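Local coordinates for cystathionine beta-lyase family protein, YNBB B.subtilis ortholog (PDB 3HVY) that is probably a pyridoxal-phosphate-dependent lyase of the methionine gamma-lyase family, related to cystathionine beta-lyase and possibly involved in aluminium resistance, at residues M120-M125 with K178-Q183; N212-V217 with A235-G240. All coordinates share one frame; numbering follows the deposited sequence.

How the contacts relate
Contacts 1 and 2 join four neighbouring strands of the seven-stranded mixed sheet typical of the large domain of pyridoxal-phosphate enzymes of the aminotransferase-like fold. They follow one another along the chain, contact 1 closing before contact 2 opens, and their centres lie about 10 Å apart. Strands 118-121, 177-183, 214-218 and 237-241 stand next to one another in that order, all parallel. The two inner strands join the contacts directly: Ile-180 N probably bonds to Ile-214 O, and Phe-216 N to Ile-180 O. Beyond strand 237-241 the chain leads to Lys-244, which carries the pyridoxal phosphate, so contact 2 is the nearer in sequence to the cofactor.

Contact 1 of 2, residues M120-M125 with K178-Q183; sequences MSICGM and KLIHIQ
Leu-179 opens the pairing through its carbonyl: Leu-179 O accepts Met-120 N at 2.9 Å. Ile-180 follows, its CD1 3.9 Å from CE of the selenomethionine Met-120; the two side chains run alongside each other, and the bend of Met-120 at chi3 (63°) turns CE back to its neighbour. Helix 164-173 packs on this pair. His-181 binds twice through its backbone, giving its N to Met-120 O and receiving Ile-122 N at its O, 3.1 Å away; a water joins the same O to Cys-123 N. On the other face of the sheet, Ser-121 OG meets the edge of the His-181 ring in its plane, 2.7 Å from ND1. Tyr-152 OH also bonds to this hydroxyl, which so links residues of three neighbouring strands. Ile-182 CG1 lies 3.8 Å from Ile-122 CD1, a methyl that also touches Ile-180 CG2, while Ile-182 CG2 touches Cys-123 SG. Gln-183 N makes a weak bond to that sulfur, and its side-chain amide is held by Tyr-127 N and Ser-185 O. Such parallel strand pairing, ending where strand 118-121 turns into a loop, belongs to the central sheet of the aminotransferase-like fold.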
loop_
_atom_site.group_PDB
_atom_site.type_symbol
_atom_site.label_atom_id
_atom_site.label_comp_id
_atom_site.label_asym_id
_atom_site.label_seq_id
_atom_site.Cartn_x
_atom_site.Cartn_y
_atom_site.Cartn_z
HETATM N N MSE D 120 -26.829 4.219 -30.464
HETATM C CA MSE D 120 -26.845 5.416 -31.285
HETATM C C MSE D 120 -26.191 6.567 -30.582
HETATM O O MSE D 120 -26.610 6.952 -29.474
HETATM C CB MSE D 120 -28.273 5.782 -31.731
HETATM C CG MSE D 120 -28.333 7.052 -32.658
HETATM SE SE MSE D 120 -30.055 7.425 -33.444
HETATM C CE MSE D 120 -31.010 7.740 -31.766
ATOM N N SER D 121 -25.130 7.076 -31.202
ATOM C CA SER D 121 -24.413 8.238 -30.699
ATOM C C SER D 121 -25.080 9.476 -31.316
ATOM O O SER D 121 -25.297 9.533 -32.533
ATOM C CB SER D 121 -22.928 8.214 -31.083
ATOM O OG SER D 121 -22.225 7.245 -30.345
ATOM N N ILE D 122 -25.396 10.458 -30.494
ATOM C CA ILE D 122 -26.106 11.614 -30.998
ATOM C C ILE D 122 -25.340 12.959 -31.028
ATOM O O ILE D 122 -25.880 13.952 -31.527
ATOM C CB ILE D 122 -27.491 11.765 -30.381
ATOM C CG1 ILE D 122 -27.387 12.098 -28.888
ATOM C CG2 ILE D 122 -28.368 10.505 -30.678
ATOM C CD1 ILE D 122 -28.749 12.562 -28.257
ATOM N N CYS D 123 -24.084 12.957 -30.589
ATOM C CA CYS D 123 -23.244 14.130 -30.600
ATOM C C CYS D 123 -22.135 14.012 -31.649
ATOM O O CYS D 123 -21.021 14.455 -31.408
ATOM C CB CYS D 123 -22.589 14.293 -29.234
ATOM S SG CYS D 123 -23.743 14.378 -27.900
ATOM N N GLY D 124 -22.411 13.406 -32.797
ATOM C CA GLY D 124 -21.363 13.198 -33.794
ATOM C C GLY D 124 -20.372 12.099 -33.402
ATOM O O GLY D 124 -20.676 11.235 -32.593
HETATM N N MSE D 125 -19.200 12.116 -34.029
HETATM C CA MSE D 125 -18.132 11.122 -33.813
HETATM C C MSE D 125 -17.682 11.057 -32.348
HETATM O O MSE D 125 -17.419 12.079 -31.711
HETATM C CB MSE D 125 -16.929 11.450 -34.704
HETATM C CG MSE D 125 -15.892 10.291 -34.925
HETATM SE SE MSE D 125 -16.693 8.731 -35.752
HETATM C CE MSE D 125 -17.681 9.557 -37.221
ATOM N N LYS D 178 -31.589 0.587 -28.555
ATOM C CA LYS D 178 -31.780 0.378 -27.117
ATOM C C LYS D 178 -31.058 1.365 -26.202
ATOM O O LYS D 178 -31.412 1.516 -25.013
ATOM C CB LYS D 178 -31.320 -1.035 -26.758
ATOM C CG LYS D 178 -31.959 -2.170 -27.589
ATOM C CD LYS D 178 -33.479 -2.210 -27.515
ATOM C CE LYS D 178 -34.032 -3.423 -28.238
ATOM N NZ LYS D 178 -35.410 -3.576 -27.804
ATOM N N LEU D 179 -30.065 2.044 -26.754
ATOM C CA LEU D 179 -29.194 2.924 -25.984
ATOM C C LEU D 179 -28.786 4.086 -26.845
ATOM O O LEU D 179 -28.412 3.922 -28.005
ATOM C CB LEU D 179 -27.957 2.152 -25.508
ATOM C CG LEU D 179 -26.981 2.912 -24.590
ATOM C CD1 LEU D 179 -26.344 1.938 -23.627
ATOM C CD2 LEU D 179 -25.906 3.686 -25.395
ATOM N N ILE D 180 -28.938 5.264 -26.274
ATOM C CA ILE D 180 -28.491 6.522 -26.837
ATOM C C ILE D 180 -27.292 6.975 -25.995
ATOM O O ILE D 180 -27.348 7.020 -24.736
ATOM C CB ILE D 180 -29.628 7.561 -26.809
ATOM C CG1 ILE D 180 -30.638 7.235 -27.927
ATOM C CG2 ILE D 180 -29.112 8.997 -26.913
ATOM C CD1 ILE D 180 -31.774 8.190 -28.015
ATOM N N HIS D 181 -26.227 7.279 -26.713
ATOM C CA HIS D 181 -24.969 7.729 -26.157
ATOM C C HIS D 181 -24.765 9.230 -26.386
ATOM O O HIS D 181 -24.792 9.699 -27.524
ATOM C CB HIS D 181 -23.862 6.883 -26.782
ATOM C CG HIS D 181 -22.491 7.484 -26.672
ATOM N ND1 HIS D 181 -21.770 7.859 -27.780
ATOM C CD2 HIS D 181 -21.732 7.801 -25.600
ATOM C CE1 HIS D 181 -20.612 8.368 -27.389
ATOM N NE2 HIS D 181 -20.581 8.376 -26.067
ATOM N N ILE D 182 -24.659 9.975 -25.283
ATOM C CA ILE D 182 -24.364 11.406 -25.305
ATOM C C ILE D 182 -22.953 11.562 -24.715
ATOM O O ILE D 182 -22.651 11.013 -23.679
ATOM C CB ILE D 182 -25.363 12.207 -24.469
ATOM C CG1 ILE D 182 -26.788 11.998 -25.029
ATOM C CG2 ILE D 182 -24.967 13.708 -24.392
ATOM C CD1 ILE D 182 -27.924 12.671 -24.223
ATOM N N GLN D 183 -22.090 12.285 -25.401
ATOM C CA GLN D 183 -20.767 12.681 -24.836
ATOM C C GLN D 183 -20.869 14.148 -24.319
ATOM O O GLN D 183 -21.135 15.070 -25.088
ATOM C CB GLN D 183 -19.747 12.574 -25.942
ATOM C CG GLN D 183 -18.322 12.774 -25.518
ATOM C CD GLN D 183 -17.363 12.449 -26.641
ATOM O OE1 GLN D 183 -17.391 11.339 -27.196
ATOM N NE2 GLN D 183 -16.486 13.410 -26.980
HETATM O O HOH W 1 -22.563 11.088 -28.657
HETATM O O HOH W 2 -15.634 13.454 -29.979
#

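Contact 2 of 2, residues N212-V217 with A235-G240; sequences NVIVFV and ADIIAG
Strands 214-217 and 237-240 run parallel, their axes 4.8 Å apart and 20° from perfect alignment, with Phe-216 opposite Ile-237 and Val-217 opposite Ile-238. They belong to the mixed central sheet of the aminotransferase-like fold, where strand 237-241 pairs on its other side with antiparallel 255-259. Val-217 N bonds to Ile-237 O at 3.0 Å, and the return bond from Ala-239 N to Val-217 O is weak. Where the pairing starts, Val-215 O accepts Asp-236 N at 2.8 Å and, weakly, Ile-237 N.

On the face bearing Phe-216, the ring is swung beside its own carbonyl carbon (chi1 172°) and its CD1 comes 3.8 Å from Ile-237 CG2. That same methyl meets Ile-214 CG2 at 3.7 Å, so it sits between two side chains of the neighbouring strand. Farther along, Ala-239 CB approaches the ring at its edge, in plane, near CE1 and CZ; Ile-105 of helix 101-111 packs on both residues. On the other face, Val-217 CG2 touches Ala-235 CB, while Val-217 CB lies near Ile-238 CG2.

Asp-236 takes the place of a backbone acceptor just before its strand. A salt bridge to Arg-207, which also bonds to Val-213 O, would probably favour the charged carboxylate. Asp-236 OD2 receives Val-215 N on its anti side at 2.8 Å, with an almost straight N-H...O angle of 172°.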
loop_
_atom_site.group_PDB
_atom_site.type_symbol
_atom_site.label_atom_id
_atom_site.label_comp_id
_atom_site.label_asym_id
_atom_site.label_seq_id
_atom_site.Cartn_x
_atom_site.Cartn_y
_atom_site.Cartn_z
ATOM N N ASN D 212 -38.339 4.409 -22.793
ATOM C CA ASN D 212 -37.601 3.206 -22.434
ATOM C C ASN D 212 -36.150 3.135 -22.907
ATOM O O ASN D 212 -35.333 2.443 -22.288
ATOM C CB ASN D 212 -38.346 1.983 -22.955
ATOM C CG ASN D 212 -39.699 1.847 -22.322
ATOM O OD1 ASN D 212 -39.801 1.724 -21.107
ATOM N ND2 ASN D 212 -40.741 1.936 -23.126
ATOM N N VAL D 213 -35.833 3.823 -24.006
ATOM C CA VAL D 213 -34.455 3.817 -24.520
ATOM C C VAL D 213 -33.511 4.288 -23.408
ATOM O O VAL D 213 -33.810 5.237 -22.700
ATOM C CB VAL D 213 -34.332 4.669 -25.828
ATOM C CG1 VAL D 213 -34.708 6.160 -25.552
ATOM C CG2 VAL D 213 -32.955 4.546 -26.428
ATOM N N ILE D 214 -32.391 3.584 -23.231
ATOM C CA ILE D 214 -31.413 3.959 -22.223
ATOM C C ILE D 214 -30.649 5.202 -22.640
ATOM O O ILE D 214 -30.033 5.242 -23.685
ATOM C CB ILE D 214 -30.392 2.777 -21.957
ATOM C CG1 ILE D 214 -31.191 1.494 -21.623
ATOM C CG2 ILE D 214 -29.377 3.184 -20.884
ATOM C CD1 ILE D 214 -30.379 0.171 -21.554
ATOM N N VAL D 215 -30.679 6.238 -21.829
ATOM C CA VAL D 215 -29.859 7.406 -22.107
ATOM C C VAL D 215 -28.580 7.353 -21.252
ATOM O O VAL D 215 -28.617 7.470 -20.011
ATOM C CB VAL D 215 -30.636 8.692 -21.898
ATOM C CG1 VAL D 215 -29.673 9.889 -21.966
ATOM C CG2 VAL D 215 -31.783 8.776 -22.903
ATOM N N PHE D 216 -27.472 7.116 -21.945
ATOM C CA PHE D 216 -26.131 7.042 -21.393
ATOM C C PHE D 216 -25.361 8.316 -21.666
ATOM O O PHE D 216 -25.332 8.795 -22.821
ATOM C CB PHE D 216 -25.348 5.853 -21.982
ATOM C CG PHE D 216 -23.893 5.855 -21.586
ATOM C CD1 PHE D 216 -23.508 5.605 -20.266
ATOM C CD2 PHE D 216 -22.918 6.101 -22.504
ATOM C CE1 PHE D 216 -22.145 5.636 -19.905
ATOM C CE2 PHE D 216 -21.590 6.118 -22.127
ATOM C CZ PHE D 216 -21.226 5.902 -20.823
ATOM N N VAL D 217 -24.778 8.899 -20.612
ATOM C CA VAL D 217 -23.853 10.075 -20.786
ATOM C C VAL D 217 -22.421 9.786 -20.273
ATOM O O VAL D 217 -22.226 9.440 -19.119
ATOM C CB VAL D 217 -24.395 11.319 -20.074
ATOM C CG1 VAL D 217 -23.567 12.610 -20.358
ATOM C CG2 VAL D 217 -25.865 11.532 -20.473
ATOM N N ALA D 235 -30.591 11.312 -17.288
ATOM C CA ALA D 235 -29.682 10.297 -17.729
ATOM C C ALA D 235 -29.993 9.021 -16.945
ATOM O O ALA D 235 -30.193 9.080 -15.722
ATOM C CB ALA D 235 -28.184 10.740 -17.500
ATOM N N ASP D 236 -30.004 7.876 -17.634
ATOM C CA ASP D 236 -30.201 6.560 -17.007
ATOM C C ASP D 236 -28.933 5.950 -16.441
ATOM O O ASP D 236 -28.973 5.160 -15.525
ATOM C CB ASP D 236 -30.778 5.588 -18.019
ATOM C CG ASP D 236 -32.199 5.953 -18.428
ATOM O OD1 ASP D 236 -33.019 6.195 -17.533
ATOM O OD2 ASP D 236 -32.473 6.005 -19.646
ATOM N N ILE D 237 -27.802 6.307 -17.018
ATOM C CA ILE D 237 -26.547 5.783 -16.630
ATOM C C ILE D 237 -25.453 6.713 -17.132
ATOM O O ILE D 237 -25.538 7.303 -18.221
ATOM C CB ILE D 237 -26.376 4.307 -17.109
ATOM C CG1 ILE D 237 -25.067 3.708 -16.605
ATOM C CG2 ILE D 237 -26.598 4.153 -18.619
ATOM C CD1 ILE D 237 -24.893 2.167 -16.891
ATOM N N ILE D 238 -24.453 6.885 -16.282
ATOM C CA ILE D 238 -23.284 7.724 -16.593
ATOM C C ILE D 238 -22.014 6.954 -16.213
ATOM O O ILE D 238 -22.084 5.980 -15.473
ATOM C CB ILE D 238 -23.327 9.092 -15.880
ATOM C CG1 ILE D 238 -23.180 8.951 -14.354
ATOM C CG2 ILE D 238 -24.612 9.849 -16.212
ATOM C CD1 ILE D 238 -23.065 10.309 -13.633
ATOM N N ALA D 239 -20.867 7.397 -16.737
ATOM C CA ALA D 239 -19.575 6.781 -16.462
ATOM C C ALA D 239 -18.506 7.829 -16.532
ATOM O O ALA D 239 -18.647 8.855 -17.261
ATOM C CB ALA D 239 -19.241 5.642 -17.447
ATOM N N GLY D 240 -17.436 7.586 -15.777
ATOM C CA GLY D 240 -16.292 8.501 -15.721
ATOM C C GLY D 240 -15.044 7.902 -15.116
ATOM O O GLY D 240 -15.061 6.752 -14.707
HETATM O O HOH W 3 -34.677 3.568 -19.693
#